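Local coordinates for protein aspartate carbamoyltransferase (Leishmania major, PDB 7K46) that probably catalyses the transfer of a carbamoyl group from carbamoyl phosphate to aspartate, an early step of pyrimidine synthesis, at residues F21-I26 with A158-A163; I30-D35 with R318-F323; D148-H153 with M311-F316. All blocks are in the same frame, centred on the assembly; numbering follows the deposited sequence.

Contact 1 (F21-I26 with A158-A163); sequences FSRADI and AVDGIA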
# COMPACT_ATOMS: atom_id res chain seq x y z
N PHE A 21 7.70 -7.73 29.59
CA PHE A 21 8.68 -8.79 29.36
C PHE A 21 9.63 -8.96 30.55
O PHE A 21 10.02 -7.98 31.18
CB PHE A 21 9.49 -8.49 28.10
CG PHE A 21 8.64 -8.41 26.87
CD1 PHE A 21 7.91 -9.52 26.45
CD2 PHE A 21 8.55 -7.24 26.14
CE1 PHE A 21 7.11 -9.46 25.30
CE2 PHE A 21 7.75 -7.17 24.99
CZ PHE A 21 7.04 -8.28 24.57
N SER A 22 10.00 -10.21 30.82
CA SER A 22 11.07 -10.49 31.77
C SER A 22 12.43 -10.33 31.10
O SER A 22 12.54 -10.25 29.88
CB SER A 22 10.94 -11.91 32.31
OG SER A 22 11.10 -12.84 31.25
N ARG A 23 13.49 -10.30 31.92
CA ARG A 23 14.84 -10.30 31.35
C ARG A 23 15.05 -11.54 30.48
O ARG A 23 15.63 -11.44 29.39
CB ARG A 23 15.88 -10.23 32.47
CG ARG A 23 17.31 -10.52 32.02
CD ARG A 23 17.83 -9.50 31.00
NE ARG A 23 19.21 -9.80 30.61
CZ ARG A 23 20.29 -9.36 31.23
NH1 ARG A 23 20.21 -8.54 32.27
NH2 ARG A 23 21.49 -9.75 30.82
N ALA A 24 14.52 -12.69 30.91
CA ALA A 24 14.62 -13.91 30.11
C ALA A 24 13.93 -13.75 28.76
O ALA A 24 14.46 -14.21 27.74
CB ALA A 24 14.05 -15.11 30.87
N ASP A 25 12.74 -13.12 28.73
CA ASP A 25 12.06 -12.84 27.46
C ASP A 25 12.94 -11.98 26.56
O ASP A 25 13.02 -12.21 25.34
CB ASP A 25 10.74 -12.09 27.68
CG ASP A 25 9.67 -12.91 28.40
OD1 ASP A 25 9.61 -14.16 28.27
OD2 ASP A 25 8.84 -12.25 29.08
N ILE A 26 13.55 -10.94 27.13
CA ILE A 26 14.37 -10.03 26.34
C ILE A 26 15.59 -10.75 25.79
O ILE A 26 15.93 -10.61 24.60
CB ILE A 26 14.75 -8.80 27.19
CG1 ILE A 26 13.48 -8.00 27.55
CG2 ILE A 26 15.77 -7.92 26.45
CD1 ILE A 26 13.72 -6.91 28.58
N ALA A 158 27.19 -6.78 25.20
CA ALA A 158 26.44 -6.90 26.45
C ALA A 158 25.80 -5.56 26.78
O ALA A 158 26.29 -4.50 26.37
CB ALA A 158 27.33 -7.35 27.61
N VAL A 159 24.70 -5.62 27.53
CA VAL A 159 24.08 -4.43 28.10
C VAL A 159 24.42 -4.29 29.58
O VAL A 159 24.69 -3.18 30.05
CB VAL A 159 22.54 -4.47 27.90
CG1 VAL A 159 21.92 -3.20 28.46
CG2 VAL A 159 22.20 -4.61 26.42
N ASP A 160 24.40 -5.39 30.31
CA ASP A 160 24.98 -5.42 31.65
C ASP A 160 26.34 -4.73 31.64
O ASP A 160 27.16 -4.97 30.76
CB ASP A 160 25.14 -6.86 32.13
CG ASP A 160 23.81 -7.54 32.42
OD1 ASP A 160 22.84 -6.84 32.78
OD2 ASP A 160 23.77 -8.78 32.31
N GLY A 161 26.55 -3.86 32.63
CA GLY A 161 27.84 -3.24 32.85
C GLY A 161 28.05 -1.89 32.20
O GLY A 161 29.09 -1.26 32.46
N ILE A 162 27.12 -1.39 31.38
CA ILE A 162 27.41 -0.21 30.57
C ILE A 162 27.19 1.07 31.38
O ILE A 162 26.40 1.12 32.33
CB ILE A 162 26.56 -0.16 29.28
CG1 ILE A 162 25.07 0.02 29.60
CG2 ILE A 162 26.83 -1.38 28.39
CD1 ILE A 162 24.21 0.30 28.35
N ALA A 163 27.89 2.12 30.95
CA ALA A 163 27.53 3.49 31.25
C ALA A 163 26.89 4.10 30.01
O ALA A 163 27.47 4.04 28.92
CB ALA A 163 28.75 4.32 31.67

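Contact 2 (I30-D35 with R318-F323); sequences IQLALD and RMAILF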
# COMPACT_ATOMS: atom_id res chain seq x y z
N ILE A 30 16.34 -11.18 21.86
CA ILE A 30 17.61 -10.75 21.29
C ILE A 30 18.24 -11.89 20.48
O ILE A 30 18.68 -11.68 19.34
CB ILE A 30 18.56 -10.26 22.39
CG1 ILE A 30 18.12 -8.88 22.89
CG2 ILE A 30 20.00 -10.21 21.88
CD1 ILE A 30 18.90 -8.40 24.12
N GLN A 31 18.30 -13.09 21.06
CA GLN A 31 18.92 -14.21 20.35
C GLN A 31 18.15 -14.56 19.08
O GLN A 31 18.76 -14.87 18.04
CB GLN A 31 19.03 -15.43 21.27
CG GLN A 31 19.90 -16.55 20.70
CD GLN A 31 21.33 -16.10 20.46
OE1 GLN A 31 22.02 -15.68 21.39
NE2 GLN A 31 21.77 -16.16 19.20
N LEU A 32 16.82 -14.52 19.14
CA LEU A 32 16.01 -14.85 17.96
C LEU A 32 16.21 -13.81 16.86
O LEU A 32 16.34 -14.16 15.69
CB LEU A 32 14.53 -14.96 18.36
CG LEU A 32 13.49 -15.24 17.25
CD1 LEU A 32 13.86 -16.51 16.49
CD2 LEU A 32 12.08 -15.37 17.86
N ALA A 33 16.26 -12.52 17.23
CA ALA A 33 16.49 -11.48 16.23
C ALA A 33 17.85 -11.65 15.57
O ALA A 33 17.97 -11.53 14.34
CB ALA A 33 16.37 -10.10 16.88
N LEU A 34 18.88 -11.96 16.36
CA LEU A 34 20.21 -12.15 15.78
C LEU A 34 20.26 -13.39 14.90
O LEU A 34 20.91 -13.38 13.85
CB LEU A 34 21.25 -12.24 16.89
CG LEU A 34 21.47 -10.94 17.69
CD1 LEU A 34 22.50 -11.16 18.81
CD2 LEU A 34 21.91 -9.81 16.77
N ASP A 35 19.58 -14.47 15.31
CA ASP A 35 19.55 -15.68 14.49
C ASP A 35 18.85 -15.41 13.16
O ASP A 35 19.31 -15.88 12.10
CB ASP A 35 18.86 -16.82 15.25
CG ASP A 35 19.69 -17.31 16.43
OD1 ASP A 35 20.88 -16.95 16.53
OD2 ASP A 35 19.16 -18.07 17.27
N ARG A 318 11.58 -6.73 15.30
CA ARG A 318 10.16 -6.82 14.99
C ARG A 318 9.81 -8.14 14.32
O ARG A 318 8.73 -8.68 14.56
CB ARG A 318 9.75 -5.62 14.13
CG ARG A 318 9.73 -4.33 14.95
CD ARG A 318 9.44 -3.09 14.10
NE ARG A 318 9.37 -1.92 14.98
CZ ARG A 318 10.24 -0.92 14.98
NH1 ARG A 318 11.22 -0.85 14.09
NH2 ARG A 318 10.12 0.04 15.90
N MET A 319 10.73 -8.71 13.54
CA MET A 319 10.52 -10.06 13.01
C MET A 319 10.48 -11.09 14.14
O MET A 319 9.61 -11.97 14.16
CB MET A 319 11.64 -10.41 12.02
CG MET A 319 11.58 -9.63 10.70
SD MET A 319 12.96 -10.01 9.56
CE MET A 319 12.63 -11.73 9.13
N ALA A 320 11.43 -11.00 15.08
CA ALA A 320 11.43 -11.93 16.21
C ALA A 320 10.11 -11.85 16.97
O ALA A 320 9.55 -12.88 17.36
CB ALA A 320 12.59 -11.61 17.15
N ILE A 321 9.60 -10.64 17.17
CA ILE A 321 8.35 -10.45 17.91
C ILE A 321 7.17 -11.01 17.13
O ILE A 321 6.38 -11.81 17.65
CB ILE A 321 8.15 -8.97 18.25
CG1 ILE A 321 9.20 -8.52 19.30
CG2 ILE A 321 6.73 -8.72 18.80
CD1 ILE A 321 9.28 -7.02 19.50
N LEU A 322 7.02 -10.61 15.86
CA LEU A 322 5.88 -11.07 15.07
C LEU A 322 5.89 -12.59 14.93
O LEU A 322 4.85 -13.24 15.04
CB LEU A 322 5.87 -10.42 13.69
CG LEU A 322 5.64 -8.91 13.64
CD1 LEU A 322 5.98 -8.36 12.25
CD2 LEU A 322 4.19 -8.56 14.01
N PHE A 323 7.07 -13.16 14.67
CA PHE A 323 7.21 -14.61 14.57
C PHE A 323 6.75 -15.30 15.85
O PHE A 323 6.08 -16.34 15.81
CB PHE A 323 8.68 -14.94 14.28
CG PHE A 323 8.98 -16.41 14.16
CD1 PHE A 323 8.80 -17.07 12.95
CD2 PHE A 323 9.49 -17.12 15.24
CE1 PHE A 323 9.11 -18.42 12.83
CE2 PHE A 323 9.79 -18.47 15.13
CZ PHE A 323 9.60 -19.12 13.93

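Contact 3 (D148-H153 with M311-F316); sequences DILTIH and MRYGLF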
# COMPACT_ATOMS: atom_id res chain seq x y z
N ASP A 148 16.37 -0.78 20.75
CA ASP A 148 17.49 -0.06 21.35
C ASP A 148 18.35 -1.01 22.18
O ASP A 148 19.59 -0.96 22.12
CB ASP A 148 16.98 1.09 22.24
CG ASP A 148 16.34 2.23 21.44
OD1 ASP A 148 16.48 2.29 20.20
OD2 ASP A 148 15.67 3.08 22.08
N ILE A 149 17.71 -1.89 22.95
CA ILE A 149 18.46 -2.86 23.75
C ILE A 149 19.23 -3.81 22.85
O ILE A 149 20.40 -4.12 23.10
CB ILE A 149 17.51 -3.63 24.68
CG1 ILE A 149 16.95 -2.70 25.76
CG2 ILE A 149 18.21 -4.83 25.30
CD1 ILE A 149 15.92 -3.39 26.61
N LEU A 150 18.57 -4.32 21.80
CA LEU A 150 19.25 -5.20 20.85
C LEU A 150 20.47 -4.52 20.23
O LEU A 150 21.53 -5.14 20.08
CB LEU A 150 18.29 -5.63 19.74
CG LEU A 150 18.90 -6.40 18.57
CD1 LEU A 150 19.62 -7.68 19.03
CD2 LEU A 150 17.81 -6.73 17.56
N THR A 151 20.34 -3.24 19.86
CA THR A 151 21.45 -2.52 19.25
C THR A 151 22.64 -2.47 20.20
O THR A 151 23.78 -2.76 19.79
CB THR A 151 21.02 -1.10 18.87
OG1 THR A 151 19.92 -1.17 17.94
CG2 THR A 151 22.19 -0.34 18.20
N ILE A 152 22.41 -2.12 21.46
CA ILE A 152 23.51 -2.09 22.42
C ILE A 152 24.15 -3.46 22.53
O ILE A 152 25.37 -3.61 22.41
CB ILE A 152 23.01 -1.59 23.79
CG1 ILE A 152 22.49 -0.16 23.69
CG2 ILE A 152 24.13 -1.67 24.83
CD1 ILE A 152 21.75 0.30 24.93
N HIS A 153 23.32 -4.49 22.71
CA HIS A 153 23.86 -5.84 22.90
C HIS A 153 24.65 -6.31 21.69
O HIS A 153 25.73 -6.90 21.82
CB HIS A 153 22.73 -6.83 23.19
CG HIS A 153 23.21 -8.23 23.38
ND1 HIS A 153 23.51 -8.75 24.63
CD2 HIS A 153 23.48 -9.21 22.49
CE1 HIS A 153 23.93 -9.99 24.49
NE2 HIS A 153 23.92 -10.30 23.20
N MET A 311 18.38 0.96 13.07
CA MET A 311 17.13 0.72 12.35
C MET A 311 17.05 -0.70 11.81
O MET A 311 15.95 -1.28 11.75
CB MET A 311 16.96 1.72 11.21
CG MET A 311 16.61 3.12 11.69
SD MET A 311 16.32 4.25 10.33
CE MET A 311 18.00 4.64 9.82
N ARG A 312 18.18 -1.27 11.40
CA ARG A 312 18.17 -2.64 10.91
C ARG A 312 17.98 -3.63 12.06
O ARG A 312 17.28 -4.64 11.91
CB ARG A 312 19.45 -2.92 10.12
CG ARG A 312 19.49 -4.31 9.47
CD ARG A 312 20.33 -4.30 8.20
NE ARG A 312 20.40 -5.59 7.54
CZ ARG A 312 19.59 -5.97 6.55
NH1 ARG A 312 18.56 -5.22 6.19
NH2 ARG A 312 19.83 -7.12 5.92
N TYR A 313 18.58 -3.34 13.22
CA TYR A 313 18.21 -4.12 14.40
C TYR A 313 16.72 -4.02 14.68
O TYR A 313 16.11 -4.99 15.12
CB TYR A 313 19.03 -3.67 15.61
CG TYR A 313 20.50 -4.00 15.48
CD1 TYR A 313 20.92 -5.32 15.34
CD2 TYR A 313 21.46 -2.99 15.50
CE1 TYR A 313 22.28 -5.63 15.21
CE2 TYR A 313 22.81 -3.29 15.38
CZ TYR A 313 23.21 -4.61 15.23
OH TYR A 313 24.56 -4.89 15.11
N GLY A 314 16.11 -2.86 14.40
CA GLY A 314 14.66 -2.74 14.56
C GLY A 314 13.90 -3.71 13.66
O GLY A 314 12.91 -4.31 14.09
N LEU A 315 14.34 -3.86 12.41
CA LEU A 315 13.72 -4.85 11.53
C LEU A 315 13.75 -6.24 12.15
O LEU A 315 12.73 -6.94 12.20
CB LEU A 315 14.42 -4.85 10.16
CG LEU A 315 14.04 -6.01 9.23
CD1 LEU A 315 12.60 -5.86 8.71
CD2 LEU A 315 15.02 -6.10 8.05
N PHE A 316 14.91 -6.68 12.63
CA PHE A 316 15.00 -8.06 13.09
C PHE A 316 14.34 -8.27 14.45
O PHE A 316 13.78 -9.35 14.71
CB PHE A 316 16.46 -8.49 13.08
CG PHE A 316 17.01 -8.61 11.68
CD1 PHE A 316 16.46 -9.52 10.79
CD2 PHE A 316 18.04 -7.78 11.24
CE1 PHE A 316 16.93 -9.61 9.49
CE2 PHE A 316 18.51 -7.87 9.95
CZ PHE A 316 17.95 -8.80 9.07

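Contact 1 (F21-I26 with A158-A163)
Asp-160 OD2 lies at the edge of the Arg-23 guanidinium, in its plane, but the carboxylate is turned 48° from that plane, so the pair is twisted rather than coplanar. Arg-23 grips end-on with both terminal nitrogens, one to each oxygen. The shorter, straighter bond runs from NH2 of Arg-23 to OD2 of Asp-160, 2.9 Å and nearly linear, and meets the oxygen from well above the carboxylate plane. Its companion, Arg-23 NH1 to Asp-160 OD1, is longer at 3.2 Å and more bent, and reaches the oxygen on its syn side. The arginine chain leaves the first turn of helix 23-41, bends at chi2 (63°) and reaches toward the acid, which approaches from the opposite direction. Both groups have further partners: NE pairs with Asp-27 and NH1 also donates to Asn-186 O, while Asp-160 OD1 accepts from Ala-188 N. These bonds should restrict rotation of both ends of the bridge. Separately, Ser-22 N gives a 2.9 Å bond to Asp-25 OD2, and Asp-25 N returns one of 3.0 Å to Ser-22 OG, a capping box at the start of the same helix. The salt bridge lies at the surface and ties Arg-23, the first residue after the N-cap Ser-22, to Asp-160 in the type II turn Val-159 to Ile-162 that leads into strand 163-167.

Contact 2 (I30-D35 with R318-F323)
Leu-32 and Ala-320 meet where helices 23-41 and 309-326 cross in the interior, a helix-helix packing that brings the C-terminal helix of the carbamoyltransferase fold against an N-terminal one. The short segments pass at 8.3 Å between axes, with their N-to-C directions 112° apart, steeply across each other. Alanines at the crossing permit this approach: the CA atoms of Ala-33 and Ala-320 are only 5.1 Å apart.

The methyl of Ala-320 points at the other helix and sits against two neighbouring residues. It touches Leu-32 CG at 3.7 Å and, next to it, the backbone N and methyl of Ala-33, with CB of Ala-320 and CB of Ala-33 4.1 Å apart. Leu-32 also points across the interface. With CG anti to the backbone N (chi1 178°), its branch is carried over Ala-320, and CD2 reaches beyond the methyl toward the backbone carbonyl. Phe-323, one turn further along its helix, points back toward helix 23-41, and its ring approaches the same Leu-32 methyl obliquely. Leu-32 CD2 is thus bordered by both Ala-320 and Phe-323.

No hydrogen bond crosses between the segments, and all four touching residues are buried, so the join rests on apolar packing. Nearby side chains extend it: Met-36 of helix 23-41 touches Phe-323 and Met-319, while Leu-150 of helix 142-156 packs on Ala-33. The carbonyl of Ala-320 has a polar partner in its own helix, Ser-324 OG. That same oxygen also meets the leucine, for Leu-32 CD2 lies 3.6 Å from Ala-320 O.

Contact 3 (D148-H153 with M311-F316)
Tyr-313 reaches across to Leu-150 and Thr-151, and the tight part of this contact is the root of its side chain. The CB of Tyr-313 sits between the two: Thr-151 OG1 is 3.5 Å from it and Leu-150 CD2 3.8 Å. The leucine crosses the tyrosine side chain at about a right angle; its CD2 also presses on the backbone, 3.4 Å from Tyr-313 O, while its CG lies near ring atom CD1. Thr-151 takes the other ortho carbon, with OG1 3.4 Å from Tyr-313 CD2. Both residues therefore meet the ring obliquely around its inner end.

The threonine rotamer (chi1 -60°) sets OG1 beside its own backbone N and sends CG2 anti to that N. CG2 can then follow the ring outward, 4.1 Å from Tyr-313 CE2. The hydroxyl makes no hydrogen bond across the segments; its polar partner is Leu-147 O, one turn earlier in its own helix.

Contact becomes sparser toward the ends of 311-316. The Phe-316 ring leads away from 148-153, while Arg-312 and Met-311 are partly exposed and meet a second subunit. There Arg-312 NH1 bonds to Ser-105 O of that subunit, and its NE pairs with Glu-41 of the same chain. The tyrosine hydroxyl, by contrast, returns to helix 142-156 and bonds Glu-155 OE2, so this ring is held at both ends.

The arrangement is a buried helix-helix interface between 142-156 and 309-326, the two helices that link the carbamoyl-phosphate and aspartate domains in the aspartate carbamoyltransferase fold.

Contacts 2 and 3 belong to the core, and both use helix 309-326, packing it against helices 23-41 and 142-156 respectively. Their centres are 10 Å apart, and they join directly: Ala-33 CB touches Phe-316 O at 3.5 Å, and Ile-30 packs on His-153. Contact 1 is a surface contact and shares helix 23-41 with contact 2, but at its N-terminal end; Val-159 also ties it to contact 3 by packing on Ile-152. Chemistry follows place: contact 1 is charged and twice-bonded, whereas contacts 2 and 3 have no hydrogen bond across their segments and packing dominates, the hydroxyls of contact 3 being bonded elsewhere in helix 142-156.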